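Local coordinates for adenosine monophosphate-protein transferase FICD homolog (Caenorhabditis elegans, PDB 5JJ6), which belongs to the Fic/DOC family and is built in this construct almost wholly from helices, at residues 13-25 with 43-57. Numbering follows the deposited sequence.
Sequences NDPAKVKEAILAA and IMEHAMALAPTNPQI
An antiparallel helical hairpin, as in tetratricopeptide-type repeats, brings Val18, Ala21 and Ile22 of helix 16-25 against helix 43-50 and the turn that leads into helix 55-67. The axes of segments 16-25 and 43-50 approach to 9.5 Å, with 147° between their N-to-C directions. Alanines line their seam, Ala21 CB meeting Ala47 CB at 3.9 Å. Toward the C-terminal end of helix 16-25, Ala25 CB rests on Met44 SD; the Met44 chain, bent at its second and third torsions, also lies on Glu60 and Met61 of helix 55-67. Val18 splits its two branches between partners. CG2 packs beside Leu50 CB and Ala51 CB, whereas CG1, anti to the backbone N (chi1 155°), reaches Ile57 CD1 at 3.5 Å, the two side chains crossing at about a right angle. Ile22 lays CG1 across Ile57 CG1 at 4.0 Å, and the Gln56 side chain crosses Ile22 at a similar angle, bringing its OE1 to CG2 and CD1. Polar grip comes from the turn: Asn54 ND2 donates to Asp14 OD2 (2.6 Å), the oxygen lying in the amide plane although carboxylate and amide planes are 43° apart. Asn54 is also the N-cap of the next helix, its OD1 accepting from Ile57 N at 3.1 Å. Ala51 CB sits against Asp14 OD1. Asn54 is therefore held from both ends of its amide, which should fix its rotation and tie the residue preceding Pro15, the N-cap of helix 16-25, to the start of helix 55-67, while the remaining contacts are mostly apolar.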
loop_
_atom_site.group_PDB
_atom_site.type_symbol
_atom_site.label_atom_id
_atom_site.label_comp_id
_atom_site.label_asym_id
_atom_site.label_seq_id
_atom_site.Cartn_x
_atom_site.Cartn_y
_atom_site.Cartn_z
ATOM N N ASN B 13 -45.942 13.649 -6.889
ATOM C CA ASN B 13 -47.075 13.122 -7.686
ATOM C C ASN B 13 -46.676 11.927 -8.580
ATOM O O ASN B 13 -45.881 12.098 -9.514
ATOM C CB ASN B 13 -47.614 14.144 -8.671
ATOM C CG ASN B 13 -49.005 13.821 -9.181
ATOM O OD1 ASN B 13 -49.309 12.750 -9.672
ATOM N ND2 ASN B 13 -49.728 14.884 -9.368
ATOM N N ASP B 14 -47.274 10.756 -8.377
ATOM C CA ASP B 14 -47.109 9.653 -9.343
ATOM C C ASP B 14 -47.743 9.981 -10.715
ATOM O O ASP B 14 -48.676 10.746 -10.790
ATOM C CB ASP B 14 -47.725 8.381 -8.782
ATOM C CG ASP B 14 -46.891 7.787 -7.662
ATOM O OD1 ASP B 14 -45.638 7.847 -7.756
ATOM O OD2 ASP B 14 -47.479 7.281 -6.678
ATOM N N PRO B 15 -47.264 9.388 -11.822
ATOM C CA PRO B 15 -47.971 9.751 -13.063
ATOM C C PRO B 15 -49.369 9.137 -13.102
ATOM O O PRO B 15 -49.569 8.073 -12.517
ATOM C CB PRO B 15 -47.083 9.167 -14.158
ATOM C CG PRO B 15 -46.412 8.024 -13.499
ATOM C CD PRO B 15 -46.204 8.397 -12.058
ATOM N N ALA B 16 -50.305 9.797 -13.783
ATOM C CA ALA B 16 -51.707 9.374 -13.808
ATOM C C ALA B 16 -51.898 7.896 -14.168
ATOM O O ALA B 16 -52.839 7.248 -13.688
ATOM C CB ALA B 16 -52.496 10.248 -14.779
ATOM N N LYS B 17 -51.004 7.369 -15.004
ATOM C CA LYS B 17 -51.118 5.995 -15.491
ATOM C C LYS B 17 -51.019 4.979 -14.350
ATOM O O LYS B 17 -51.665 3.925 -14.372
ATOM C CB LYS B 17 -50.049 5.726 -16.553
ATOM C CG LYS B 17 -49.976 6.804 -17.635
ATOM C CD LYS B 17 -50.056 6.192 -19.032
ATOM C CE LYS B 17 -50.979 6.991 -19.957
ATOM N NZ LYS B 17 -52.430 6.735 -19.709
ATOM N N VAL B 18 -50.210 5.318 -13.354
ATOM C CA VAL B 18 -50.122 4.562 -12.112
ATOM C C VAL B 18 -51.449 4.603 -11.357
ATOM O O VAL B 18 -51.924 3.592 -10.816
ATOM C CB VAL B 18 -49.001 5.126 -11.222
ATOM C CG1 VAL B 18 -49.246 4.819 -9.749
ATOM C CG2 VAL B 18 -47.640 4.617 -11.696
ATOM N N LYS B 19 -52.046 5.791 -11.342
ATOM C CA LYS B 19 -53.290 6.028 -10.631
ATOM C C LYS B 19 -54.427 5.197 -11.226
ATOM O O LYS B 19 -55.261 4.645 -10.491
ATOM C CB LYS B 19 -53.613 7.520 -10.663
ATOM C CG LYS B 19 -52.586 8.352 -9.901
ATOM C CD LYS B 19 -52.803 9.841 -10.083
ATOM C CE LYS B 19 -51.866 10.632 -9.187
ATOM N NZ LYS B 19 -52.299 12.049 -9.063
ATOM N N GLU B 20 -54.420 5.038 -12.549
ATOM C CA GLU B 20 -55.518 4.332 -13.196
ATOM C C GLU B 20 -55.200 2.851 -13.224
ATOM O O GLU B 20 -56.099 2.023 -13.354
ATOM C CB GLU B 20 -55.751 4.825 -14.628
ATOM C CG GLU B 20 -55.828 6.327 -14.780
ATOM C CD GLU B 20 -56.296 6.753 -16.161
ATOM O OE1 GLU B 20 -56.883 5.902 -16.867
ATOM O OE2 GLU B 20 -56.097 7.937 -16.528
ATOM N N ALA B 21 -53.917 2.521 -13.102
ATOM C CA ALA B 21 -53.523 1.158 -12.779
ATOM C C ALA B 21 -54.125 0.718 -11.453
ATOM O O ALA B 21 -54.656 -0.390 -11.344
ATOM C CB ALA B 21 -52.019 1.033 -12.738
ATOM N N ILE B 22 -54.052 1.592 -10.449
ATOM C CA ILE B 22 -54.582 1.264 -9.120
ATOM C C ILE B 22 -56.114 1.257 -9.037
ATOM O O ILE B 22 -56.702 0.408 -8.363
ATOM C CB ILE B 22 -54.067 2.242 -8.043
ATOM C CG1 ILE B 22 -52.545 2.328 -8.056
ATOM C CG2 ILE B 22 -54.534 1.805 -6.672
ATOM C CD1 ILE B 22 -52.015 3.518 -7.270
ATOM N N LEU B 23 -56.768 2.174 -9.743
ATOM C CA LEU B 23 -58.229 2.133 -9.782
ATOM C C LEU B 23 -58.735 0.950 -10.603
ATOM O O LEU B 23 -59.758 0.354 -10.268
ATOM C CB LEU B 23 -58.798 3.438 -10.346
ATOM C CG LEU B 23 -58.802 4.664 -9.431
ATOM C CD1 LEU B 23 -59.370 5.875 -10.154
ATOM C CD2 LEU B 23 -59.585 4.378 -8.161
ATOM N N ALA B 24 -58.021 0.605 -11.671
ATOM C CA ALA B 24 -58.348 -0.595 -12.434
ATOM C C ALA B 24 -58.184 -1.872 -11.615
ATOM O O ALA B 24 -59.067 -2.726 -11.607
ATOM C CB ALA B 24 -57.493 -0.670 -13.686
ATOM N N ALA B 25 -57.060 -1.998 -10.915
ATOM C CA ALA B 25 -56.822 -3.179 -10.089
ATOM C C ALA B 25 -57.673 -3.251 -8.812
ATOM O O ALA B 25 -57.889 -4.347 -8.287
ATOM C CB ALA B 25 -55.340 -3.266 -9.725
ATOM N N ILE B 43 -50.028 -5.721 -15.542
ATOM C CA ILE B 43 -50.439 -4.340 -15.311
ATOM C C ILE B 43 -49.795 -3.766 -14.050
ATOM O O ILE B 43 -49.173 -2.694 -14.080
ATOM C CB ILE B 43 -51.968 -4.218 -15.178
ATOM C CG1 ILE B 43 -52.656 -4.749 -16.437
ATOM C CG2 ILE B 43 -52.370 -2.772 -14.901
ATOM C CD1 ILE B 43 -52.227 -4.053 -17.715
ATOM N N MET B 44 -49.923 -4.495 -12.946
ATOM C CA MET B 44 -49.342 -4.039 -11.691
ATOM C C MET B 44 -47.818 -3.978 -11.768
ATOM O O MET B 44 -47.184 -3.292 -10.979
ATOM C CB MET B 44 -49.783 -4.930 -10.535
ATOM C CG MET B 44 -50.144 -4.153 -9.281
ATOM S SD MET B 44 -51.550 -3.054 -9.571
ATOM C CE MET B 44 -50.782 -1.449 -9.342
ATOM N N GLU B 45 -47.233 -4.698 -12.717
ATOM C CA GLU B 45 -45.789 -4.697 -12.893
ATOM C C GLU B 45 -45.347 -3.479 -13.691
ATOM O O GLU B 45 -44.287 -2.916 -13.425
ATOM C CB GLU B 45 -45.323 -5.983 -13.567
ATOM C CG GLU B 45 -44.898 -7.059 -12.584
ATOM C CD GLU B 45 -44.898 -8.440 -13.201
ATOM O OE1 GLU B 45 -45.172 -8.544 -14.416
ATOM O OE2 GLU B 45 -44.634 -9.419 -12.471
ATOM N N HIS B 46 -46.128 -3.084 -14.690
ATOM C CA HIS B 46 -45.815 -1.839 -15.390
ATOM C C HIS B 46 -45.955 -0.681 -14.389
ATOM O O HIS B 46 -45.168 0.288 -14.388
ATOM C CB HIS B 46 -46.733 -1.639 -16.598
ATOM C CG HIS B 46 -46.401 -0.428 -17.418
ATOM N ND1 HIS B 46 -47.335 0.223 -18.195
ATOM C CD2 HIS B 46 -45.236 0.245 -17.587
ATOM C CE1 HIS B 46 -46.763 1.249 -18.803
ATOM N NE2 HIS B 46 -45.489 1.284 -18.451
ATOM N N ALA B 47 -46.943 -0.818 -13.505
ATOM C CA ALA B 47 -47.177 0.168 -12.456
ATOM C C ALA B 47 -45.946 0.220 -11.557
ATOM O O ALA B 47 -45.441 1.302 -11.253
ATOM C CB ALA B 47 -48.415 -0.158 -11.672
ATOM N N MET B 48 -45.509 -0.955 -11.102
ATOM C CA MET B 48 -44.302 -1.098 -10.289
ATOM C C MET B 48 -43.149 -0.370 -10.942
ATOM O O MET B 48 -42.433 0.400 -10.296
ATOM C CB MET B 48 -43.930 -2.572 -10.129
ATOM C CG MET B 48 -44.665 -3.309 -9.034
ATOM S SD MET B 48 -43.949 -2.936 -7.445
ATOM C CE MET B 48 -42.341 -3.708 -7.659
ATOM N N ALA B 49 -42.989 -0.610 -12.240
ATOM C CA ALA B 49 -41.928 0.005 -13.022
ATOM C C ALA B 49 -42.040 1.522 -13.011
ATOM O O ALA B 49 -41.038 2.205 -13.180
ATOM C CB ALA B 49 -41.943 -0.514 -14.444
ATOM N N LEU B 50 -43.245 2.062 -12.832
ATOM C CA LEU B 50 -43.345 3.523 -12.802
ATOM C C LEU B 50 -43.346 4.149 -11.399
ATOM O O LEU B 50 -43.033 5.334 -11.247
ATOM C CB LEU B 50 -44.612 3.964 -13.533
ATOM C CG LEU B 50 -44.645 3.661 -15.025
ATOM C CD1 LEU B 50 -46.014 3.959 -15.605
ATOM C CD2 LEU B 50 -43.596 4.493 -15.697
ATOM N N ALA B 51 -43.697 3.376 -10.377
ATOM C CA ALA B 51 -43.748 3.912 -9.016
ATOM C C ALA B 51 -43.399 2.834 -8.018
ATOM O O ALA B 51 -44.292 2.223 -7.461
ATOM C CB ALA B 51 -45.125 4.477 -8.709
ATOM N N PRO B 52 -42.104 2.636 -7.747
ATOM C CA PRO B 52 -41.668 1.522 -6.894
ATOM C C PRO B 52 -42.034 1.727 -5.426
ATOM O O PRO B 52 -42.118 0.755 -4.673
ATOM C CB PRO B 52 -40.149 1.511 -7.080
ATOM C CG PRO B 52 -39.943 2.156 -8.389
ATOM C CD PRO B 52 -40.984 3.213 -8.504
ATOM N N THR B 53 -42.242 2.968 -5.012
ATOM C CA THR B 53 -42.372 3.223 -3.587
ATOM C C THR B 53 -43.811 3.551 -3.225
ATOM O O THR B 53 -44.083 4.041 -2.128
ATOM C CB THR B 53 -41.466 4.375 -3.141
ATOM O OG1 THR B 53 -41.767 5.546 -3.911
ATOM C CG2 THR B 53 -40.012 3.993 -3.378
ATOM N N ASN B 54 -44.730 3.256 -4.141
ATOM C CA ASN B 54 -46.143 3.501 -3.921
ATOM C C ASN B 54 -46.790 2.348 -3.147
ATOM O O ASN B 54 -46.903 1.241 -3.676
ATOM C CB ASN B 54 -46.840 3.711 -5.260
ATOM C CG ASN B 54 -48.310 4.050 -5.114
ATOM O OD1 ASN B 54 -49.107 3.227 -4.668
ATOM N ND2 ASN B 54 -48.679 5.258 -5.515
ATOM N N PRO B 55 -47.218 2.610 -1.896
ATOM C CA PRO B 55 -47.691 1.571 -0.966
ATOM C C PRO B 55 -48.900 0.807 -1.504
ATOM O O PRO B 55 -49.053 -0.381 -1.247
ATOM C CB PRO B 55 -48.052 2.349 0.303
ATOM C CG PRO B 55 -47.351 3.642 0.181
ATOM C CD PRO B 55 -47.204 3.944 -1.282
ATOM N N GLN B 56 -49.770 1.495 -2.228
ATOM C CA GLN B 56 -50.932 0.849 -2.813
ATOM C C GLN B 56 -50.524 -0.190 -3.878
ATOM O O GLN B 56 -51.041 -1.321 -3.899
ATOM C CB GLN B 56 -51.841 1.911 -3.402
ATOM C CG GLN B 56 -53.034 2.212 -2.547
ATOM C CD GLN B 56 -53.891 3.316 -3.123
ATOM O OE1 GLN B 56 -53.786 3.643 -4.304
ATOM N NE2 GLN B 56 -54.778 3.869 -2.299
ATOM N N ILE B 57 -49.560 0.182 -4.721
ATOM C CA ILE B 57 -49.037 -0.716 -5.749
ATOM C C ILE B 57 -48.338 -1.896 -5.111
ATOM O O ILE B 57 -48.536 -3.031 -5.525
ATOM C CB ILE B 57 -48.049 0.008 -6.697
ATOM C CG1 ILE B 57 -48.809 0.935 -7.633
ATOM C CG2 ILE B 57 -47.237 -0.978 -7.534
ATOM C CD1 ILE B 57 -47.914 1.930 -8.281
#